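Putative NADH dehydrogenase/NAD(P)H nitroreductase (Parabacteroides distasonis, PDB 3M5K) binds flavin mononucleotide and probably acts as an oxidoreductase of the nitroreductase family. Local coordinates at residues D62-G67 against K133-P138; Q103-A108 against N145-G150. All blocks are in the same frame, centred on the assembly; numbering follows the deposited sequence. Where two conformers were deposited one is given.

Contact 1. Residues D62-G67 against K133-P138; sequences DTMAEG and KELRLP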
ATOM      1  N   ASP A  62      22.214  11.356  -8.999  1.00 23.71           N
ATOM      2  CA  ASP A  62      23.532  11.065  -8.416  1.00 23.77           C
ATOM      3  C   ASP A  62      23.740  11.692  -7.027  1.00 23.50           C
ATOM      4  O   ASP A  62      24.325  11.067  -6.188  1.00 23.04           O
ATOM      5  CB  ASP A  62      24.636  11.560  -9.349  1.00 25.34           C
ATOM      6  CG  ASP A  62      24.749  10.758 -10.630  1.00 26.21           C
ATOM      7  OD1 ASP A  62      24.180   9.669 -10.746  1.00 28.96           O
ATOM      8  OD2 ASP A  62      25.440  11.266 -11.551  1.00 30.23           O
ATOM      9  N   THR A  63      23.252  12.921  -6.808  1.00 22.99           N
ATOM     10  CA  THR A  63      23.406  13.605  -5.538  1.00 24.16           C
ATOM     11  C   THR A  63      22.589  12.870  -4.458  1.00 24.61           C
ATOM     12  O   THR A  63      23.071  12.624  -3.358  1.00 23.85           O
ATOM     13  CB  THR A  63      23.035  15.099  -5.632  1.00 26.89           C
ATOM     14  OG1 THR A  63      23.879  15.739  -6.593  1.00 25.02           O
ATOM     15  CG2 THR A  63      23.139  15.808  -4.237  1.00 23.76           C
HETATM   16  N   MSE A  64      21.357  12.490  -4.792  1.00 22.22           N
HETATM   17  CA  MSE A  64      20.565  11.660  -3.882  1.00 23.07           C
HETATM   18  C   MSE A  64      21.212  10.310  -3.568  1.00 22.77           C
HETATM   19  O   MSE A  64      21.320   9.944  -2.401  1.00 22.91           O
HETATM   20  CB  MSE A  64      19.137  11.517  -4.419  1.00 21.28           C
HETATM   21  CG  MSE A  64      18.375  12.852  -4.316  1.00 22.89           C
HETATM   22 SE   MSE A  64      16.440  12.528  -4.746  0.75 25.17          SE
HETATM   23  CE  MSE A  64      16.696  12.127  -6.569  1.00 19.55           C
ATOM     24  N   ALA A  65      21.687   9.592  -4.594  1.00 20.85           N
ATOM     25  CA  ALA A  65      22.467   8.365  -4.394  1.00 20.76           C
ATOM     26  C   ALA A  65      23.600   8.549  -3.360  1.00 21.89           C
ATOM     27  O   ALA A  65      23.742   7.739  -2.444  1.00 23.69           O
ATOM     28  CB  ALA A  65      23.030   7.884  -5.729  1.00 21.35           C
ATOM     29  N   GLU A  66      24.341   9.642  -3.486  0.50 23.51           N
ATOM     30  CA  GLU A  66      25.518   9.886  -2.656  0.50 26.78           C
ATOM     31  C   GLU A  66      25.171  10.348  -1.222  0.50 27.03           C
ATOM     32  O   GLU A  66      26.045  10.383  -0.333  0.50 27.30           O
ATOM     33  CB  GLU A  66      26.428  10.878  -3.383  0.50 27.52           C
ATOM     34  CG  GLU A  66      27.017  10.257  -4.656  0.50 30.55           C
ATOM     35  CD  GLU A  66      27.678  11.239  -5.629  0.50 31.08           C
ATOM     36  OE1 GLU A  66      27.078  12.281  -6.001  0.50 38.92           O
ATOM     37  OE2 GLU A  66      28.799  10.929  -6.052  0.50 31.62           O
ATOM     38  N   GLY A  67      23.901  10.702  -1.006  1.00 25.67           N
ATOM     39  CA  GLY A  67      23.393  11.047   0.320  1.00 25.29           C
ATOM     40  C   GLY A  67      22.439  10.068   0.969  1.00 25.95           C
ATOM     41  O   GLY A  67      21.995  10.317   2.076  1.00 23.82           O
ATOM     42  N   LYS A 133      15.720  18.945  -0.336  0.50 18.27           N
ATOM     43  CA  LYS A 133      16.688  19.876  -0.900  0.50 18.95           C
ATOM     44  C   LYS A 133      16.823  19.709  -2.408  0.50 19.16           C
ATOM     45  O   LYS A 133      16.621  20.650  -3.157  0.50 20.88           O
ATOM     46  CB  LYS A 133      18.057  19.684  -0.227  0.50 19.52           C
ATOM     47  CG  LYS A 133      19.183  20.549  -0.832  0.50 19.83           C
ATOM     48  CD  LYS A 133      18.843  22.025  -0.715  0.50 19.04           C
ATOM     49  N   GLU A 134      17.157  18.504  -2.846  1.00 18.88           N
ATOM     50  CA  GLU A 134      17.442  18.257  -4.264  1.00 23.33           C
ATOM     51  C   GLU A 134      16.211  18.460  -5.163  1.00 21.82           C
ATOM     52  O   GLU A 134      16.343  18.759  -6.343  1.00 21.95           O
ATOM     53  CB  GLU A 134      17.989  16.853  -4.482  1.00 21.07           C
ATOM     54  CG  GLU A 134      19.402  16.617  -3.933  1.00 27.21           C
ATOM     55  CD  GLU A 134      20.391  17.634  -4.474  1.00 27.18           C
ATOM     56  OE1 GLU A 134      20.480  17.683  -5.732  1.00 28.08           O
ATOM     57  OE2 GLU A 134      20.960  18.392  -3.629  1.00 26.16           O
ATOM     58  N   LEU A 135      15.007  18.299  -4.611  1.00 19.70           N
ATOM     59  CA  LEU A 135      13.799  18.393  -5.434  1.00 17.86           C
ATOM     60  C   LEU A 135      12.986  19.638  -5.123  1.00 18.18           C
ATOM     61  O   LEU A 135      11.888  19.824  -5.665  1.00 18.43           O
ATOM     62  CB  LEU A 135      12.966  17.117  -5.250  1.00 19.51           C
ATOM     63  CG  LEU A 135      13.672  15.815  -5.666  1.00 18.85           C
ATOM     64  CD1 LEU A 135      12.742  14.584  -5.436  1.00 19.07           C
ATOM     65  CD2 LEU A 135      14.176  15.890  -7.098  1.00 20.17           C
ATOM     66  N   ARG A 136      13.504  20.492  -4.256  1.00 17.30           N
ATOM     67  CA  ARG A 136      12.857  21.769  -3.913  1.00 18.98           C
ATOM     68  C   ARG A 136      11.398  21.552  -3.479  1.00 20.35           C
ATOM     69  O   ARG A 136      10.481  22.261  -3.890  1.00 19.22           O
ATOM     70  CB  ARG A 136      12.990  22.795  -5.071  1.00 20.10           C
ATOM     71  CG  ARG A 136      14.429  23.193  -5.350  1.00 19.55           C
ATOM     72  CD  ARG A 136      14.607  23.869  -6.715  1.00 22.97           C
ATOM     73  NE  ARG A 136      14.012  23.074  -7.779  1.00 23.90           N
ATOM     74  CZ  ARG A 136      14.529  21.968  -8.282  1.00 22.01           C
ATOM     75  NH1 ARG A 136      15.703  21.511  -7.882  1.00 25.52           N
ATOM     76  NH2 ARG A 136      13.863  21.316  -9.229  1.00 26.39           N
ATOM     77  N   LEU A 137      11.205  20.579  -2.591  1.00 18.41           N
ATOM     78  CA  LEU A 137       9.871  20.277  -2.073  1.00 17.53           C
ATOM     79  C   LEU A 137       9.448  21.288  -1.033  1.00 19.31           C
ATOM     80  O   LEU A 137      10.170  21.508  -0.066  1.00 19.60           O
ATOM     81  CB  LEU A 137       9.815  18.855  -1.461  1.00 16.24           C
ATOM     82  CG  LEU A 137      10.192  17.748  -2.444  1.00 17.26           C
ATOM     83  CD1 LEU A 137      10.105  16.361  -1.733  1.00 17.94           C
ATOM     84  CD2 LEU A 137       9.393  17.750  -3.770  1.00 17.28           C
ATOM     85  N   PRO A 138       8.259  21.893  -1.211  1.00 19.42           N
ATOM     86  CA  PRO A 138       7.714  22.829  -0.221  1.00 23.07           C
ATOM     87  C   PRO A 138       7.565  22.150   1.145  1.00 21.71           C
ATOM     88  O   PRO A 138       7.440  20.926   1.188  1.00 20.92           O
ATOM     89  CB  PRO A 138       6.331  23.209  -0.798  1.00 21.96           C
ATOM     90  CG  PRO A 138       6.300  22.725  -2.170  1.00 23.73           C
ATOM     91  CD  PRO A 138       7.397  21.744  -2.398  1.00 19.99           C
TER
HETATM   92  O   HOH W   1      22.793  18.538  -7.041  1.00 47.86           O

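Contact 2. Residues Q103-A108 against N145-G150; sequences QNLLLA and NVIPVG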
ATOM      1  N   GLN A 103       2.379   0.944  -3.353  1.00 19.07           N
ATOM      2  CA  GLN A 103       2.165  -0.459  -3.652  1.00 20.29           C
ATOM      3  C   GLN A 103       1.508  -0.692  -5.014  1.00 17.37           C
ATOM      4  O   GLN A 103       1.950  -1.577  -5.753  1.00 17.62           O
ATOM      5  CB  GLN A 103       1.382  -1.160  -2.499  1.00 20.17           C
ATOM      6  CG  GLN A 103       1.255  -2.709  -2.627  1.00 19.28           C
ATOM      7  CD  GLN A 103       2.589  -3.394  -2.744  1.00 21.69           C
ATOM      8  OE1 GLN A 103       3.628  -2.820  -2.381  1.00 22.87           O
ATOM      9  NE2 GLN A 103       2.583  -4.628  -3.236  1.00 19.67           N
ATOM     10  N   ASN A 104       0.500   0.120  -5.371  1.00 18.16           N
ATOM     11  CA  ASN A 104      -0.049   0.073  -6.743  1.00 17.22           C
ATOM     12  C   ASN A 104       1.041   0.266  -7.817  1.00 18.58           C
ATOM     13  O   ASN A 104       1.050  -0.421  -8.856  1.00 19.61           O
ATOM     14  CB  ASN A 104      -1.119   1.130  -6.978  1.00 18.14           C
ATOM     15  CG  ASN A 104      -2.507   0.733  -6.492  1.00 17.65           C
ATOM     16  OD1 ASN A 104      -2.718  -0.369  -5.980  1.00 20.30           O
ATOM     17  ND2 ASN A 104      -3.452   1.685  -6.603  1.00 17.84           N
ATOM     18  N   LEU A 105       1.951   1.208  -7.547  1.00 18.42           N
ATOM     19  CA  LEU A 105       3.005   1.578  -8.508  1.00 18.58           C
ATOM     20  C   LEU A 105       3.953   0.392  -8.683  1.00 17.96           C
ATOM     21  O   LEU A 105       4.292   0.009  -9.817  1.00 20.31           O
ATOM     22  CB  LEU A 105       3.734   2.846  -8.069  1.00 19.03           C
ATOM     23  CG  LEU A 105       4.740   3.456  -9.039  1.00 18.55           C
ATOM     24  CD1 LEU A 105       4.754   4.966  -8.787  1.00 19.57           C
ATOM     25  CD2 LEU A 105       6.147   2.822  -8.942  1.00 19.80           C
ATOM     26  N   LEU A 106       4.338  -0.234  -7.581  1.00 16.90           N
ATOM     27  CA  LEU A 106       5.248  -1.380  -7.637  1.00 18.41           C
ATOM     28  C   LEU A 106       4.624  -2.564  -8.382  1.00 20.77           C
ATOM     29  O   LEU A 106       5.311  -3.286  -9.127  1.00 21.21           O
ATOM     30  CB  LEU A 106       5.654  -1.802  -6.217  1.00 19.14           C
ATOM     31  CG  LEU A 106       6.523  -0.853  -5.348  1.00 20.72           C
ATOM     32  CD1 LEU A 106       6.786  -1.534  -4.000  1.00 20.75           C
ATOM     33  CD2 LEU A 106       7.870  -0.433  -6.024  1.00 20.61           C
ATOM     34  N   LEU A 107       3.317  -2.792  -8.169  1.00 20.68           N
ATOM     35  CA  LEU A 107       2.618  -3.873  -8.857  1.00 20.02           C
ATOM     36  C   LEU A 107       2.487  -3.571 -10.338  1.00 19.35           C
ATOM     37  O   LEU A 107       2.672  -4.467 -11.196  1.00 21.62           O
ATOM     38  CB  LEU A 107       1.243  -4.097  -8.212  1.00 18.41           C
ATOM     39  CG  LEU A 107       1.232  -4.689  -6.781  1.00 18.85           C
ATOM     40  CD1 LEU A 107      -0.205  -4.720  -6.212  1.00 18.66           C
ATOM     41  CD2 LEU A 107       1.900  -6.115  -6.751  1.00 18.52           C
ATOM     42  N   ALA A 108       2.132  -2.318 -10.657  1.00 19.48           N
ATOM     43  CA  ALA A 108       2.092  -1.858 -12.046  1.00 20.43           C
ATOM     44  C   ALA A 108       3.425  -2.135 -12.747  1.00 20.05           C
ATOM     45  O   ALA A 108       3.446  -2.671 -13.856  1.00 23.33           O
ATOM     46  CB  ALA A 108       1.702  -0.387 -12.137  1.00 19.69           C
ATOM     47  N   ASN A 145       9.159   8.177  -0.116  1.00 16.36           N
ATOM     48  CA  ASN A 145      10.124   7.208  -0.671  1.00 17.76           C
ATOM     49  C   ASN A 145      10.763   7.710  -1.953  1.00 16.88           C
ATOM     50  O   ASN A 145      10.316   8.686  -2.525  1.00 17.73           O
ATOM     51  CB  ASN A 145       9.453   5.829  -0.877  1.00 17.29           C
ATOM     52  CG  ASN A 145       8.181   5.895  -1.714  1.00 19.01           C
ATOM     53  OD1 ASN A 145       8.056   6.719  -2.625  1.00 17.78           O
ATOM     54  ND2 ASN A 145       7.207   5.040  -1.384  1.00 17.95           N
ATOM     55  N   VAL A 146      11.829   7.034  -2.384  1.00 18.57           N
ATOM     56  CA  VAL A 146      12.307   7.126  -3.747  1.00 19.13           C
ATOM     57  C   VAL A 146      12.195   5.751  -4.362  1.00 18.73           C
ATOM     58  O   VAL A 146      12.659   4.751  -3.787  1.00 19.98           O
ATOM     59  CB  VAL A 146      13.799   7.656  -3.851  1.00 20.05           C
ATOM     60  CG1 VAL A 146      14.193   7.811  -5.356  1.00 16.06           C
ATOM     61  CG2 VAL A 146      13.987   8.959  -3.027  1.00 18.63           C
ATOM     62  N   ILE A 147      11.598   5.685  -5.535  1.00 18.11           N
ATOM     63  CA  ILE A 147      11.385   4.399  -6.219  1.00 16.72           C
ATOM     64  C   ILE A 147      12.136   4.424  -7.562  1.00 17.34           C
ATOM     65  O   ILE A 147      11.624   4.913  -8.556  1.00 17.66           O
ATOM     66  CB  ILE A 147       9.858   4.071  -6.459  1.00 18.79           C
ATOM     67  CG1 ILE A 147       9.072   4.157  -5.117  1.00 17.32           C
ATOM     68  CG2 ILE A 147       9.693   2.708  -7.138  1.00 17.66           C
ATOM     69  CD1 ILE A 147       7.575   3.895  -5.224  1.00 15.77           C
ATOM     70  N   PRO A 148      13.368   3.895  -7.562  1.00 20.57           N
ATOM     71  CA  PRO A 148      14.031   3.716  -8.848  1.00 21.58           C
ATOM     72  C   PRO A 148      13.258   2.688  -9.663  1.00 19.68           C
ATOM     73  O   PRO A 148      12.689   1.735  -9.108  1.00 21.54           O
ATOM     74  CB  PRO A 148      15.423   3.204  -8.492  1.00 22.30           C
ATOM     75  CG  PRO A 148      15.549   3.294  -7.002  1.00 25.38           C
ATOM     76  CD  PRO A 148      14.172   3.425  -6.427  1.00 20.23           C
ATOM     77  N   VAL A 149      13.222   2.899 -10.962  0.50 21.32           N
ATOM     78  CA  VAL A 149      12.609   1.948 -11.867  0.50 22.16           C
ATOM     79  C   VAL A 149      13.570   1.706 -13.028  0.50 24.47           C
ATOM     80  O   VAL A 149      14.463   2.515 -13.312  0.50 23.15           O
ATOM     81  CB  VAL A 149      11.226   2.406 -12.402  0.50 22.87           C
ATOM     82  CG1 VAL A 149      10.173   2.398 -11.299  0.50 21.65           C
ATOM     83  CG2 VAL A 149      11.318   3.786 -13.035  0.50 23.85           C
ATOM     84  N   GLY A 150      13.403   0.549 -13.645  1.00 25.14           N
ATOM     85  CA  GLY A 150      14.152   0.172 -14.846  1.00 26.16           C
ATOM     86  C   GLY A 150      13.814  -1.237 -15.307  1.00 28.12           C
ATOM     87  O   GLY A 150      13.098  -1.972 -14.631  1.00 28.00           O
TER

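Contact 1. Residues D62-G67 against K133-P138
A water bridges T63 and E134, donating to E134 OE1 at 2.8 Å and to T63 OG1 at 3.0 Å. The two side-chain oxygens do not bond each other directly. T63 OG1 is also hydrogen-bonded to the backbone O of K59, one turn earlier in helix 58-67. The water approaches OE1 with a C-O-water angle near 123° and lies some 26° out of the carboxylate plane, on the side from which the threonine methyl comes. T63 CG2 stands almost squarely over that flat face, 3.3 Å from E134 CD and close to both oxygens. It gets there because CG2 is anti to the backbone N (OG1 chi1 -60°), which turns the methyl to the carboxylate while OG1 stays beside its own helix. E134 bends at chi2, and the two side chains meet nearly at a right angle. Nearer the backbone of E134, its CB and CG slide past selenomethionine M64 in the opposite sense, with M64 CG 3.9 Å from E134 CG. The pair thus joins helix 58-67 to the last turn of helix 125-135, both packed on the sheet of the nitroreductase fold. M64 and L135 both rest on V55 of strand 50-55, and M64 SE reaches L135 CD1 at 4.3 Å. Replacing E134 by an alanine would probably cost the water one of its two acceptors, break its bridge to T63, uncover the T63 methyl and open a gap beside M64 CG. Just beyond L135, R136 takes positive phi in a Schellman motif that ends the helix, and its NH2 bonds the backbone O of N170 of the second subunit.

Contact 2. Residues Q103-A108 against N145-G150
Helix 94-111 lies against strand 141-150 with the nearest alpha carbons, those of L106 and I147, 8.5 Å apart, a spacing that is bridged by side chains alone. The helical segment is regular, with backbone bonds such as A108 N to N104 O at 2.8 Å. In the extended segment the side chains of N145, I147 and V149 start toward the helix, while those of V146 and P148 serve the other face of the sheet. Of these, I147 carries the contact. Its CG2 methyl is shared by two leucines, lying 3.8 Å from L106 CD2 and 4.0 Å from L105 CD2; the lines to the two methyls open at about 74°, so the isoleucine branch is approached from two distinct directions. The other branch of I147 adds a second touch, CD1 to L105 CD2 at 4.1 Å, as L105 and I147 run past one another in opposite senses. L106 also uses only CD2, but meets I147 at a slant and touches CG2 alone. L105 CG is anti to its own N (chi1 -173°), whereas L106 CG lies beside it (chi1 -67°), and these different first torsions bring consecutive leucines together on one isoleucine. All three residues are buried, and the contact is wholly apolar. The helix thus packs across one face of the antiparallel sheet of the nitroreductase fold, with the L106 side chain about 4 Å from that of the FMN-binding R15. Around it, I147 pairs through its backbone with I81 of strand 79-86, L105 also packs on I81 and on L34 of helix 28-39, and L106 touches A116 of strand 115-120; on the helix's far side, L107 meets L107 of the second subunit.

In the fold
Contact 2 belongs to the core, its centre about 4 Å from that of the chain, whereas contact 1 lies about 16 Å out and is only partly buried. Chemistry follows place: contact 2 is a helix-on-strand junction of aliphatic methyls, while contact 1 joins two helices by a water bridge at the partly exposed T63 and E134 and apolar packing at the buried M64 and L135. They use different elements, though strand 141-150 follows helix 125-135 after a short loop, and both rest on the same antiparallel sheet. Contact 2 lies nearer the flavin, with the L106 side chain about 6 Å from FMN against about 12 Å for M64. Both also reach the second subunit.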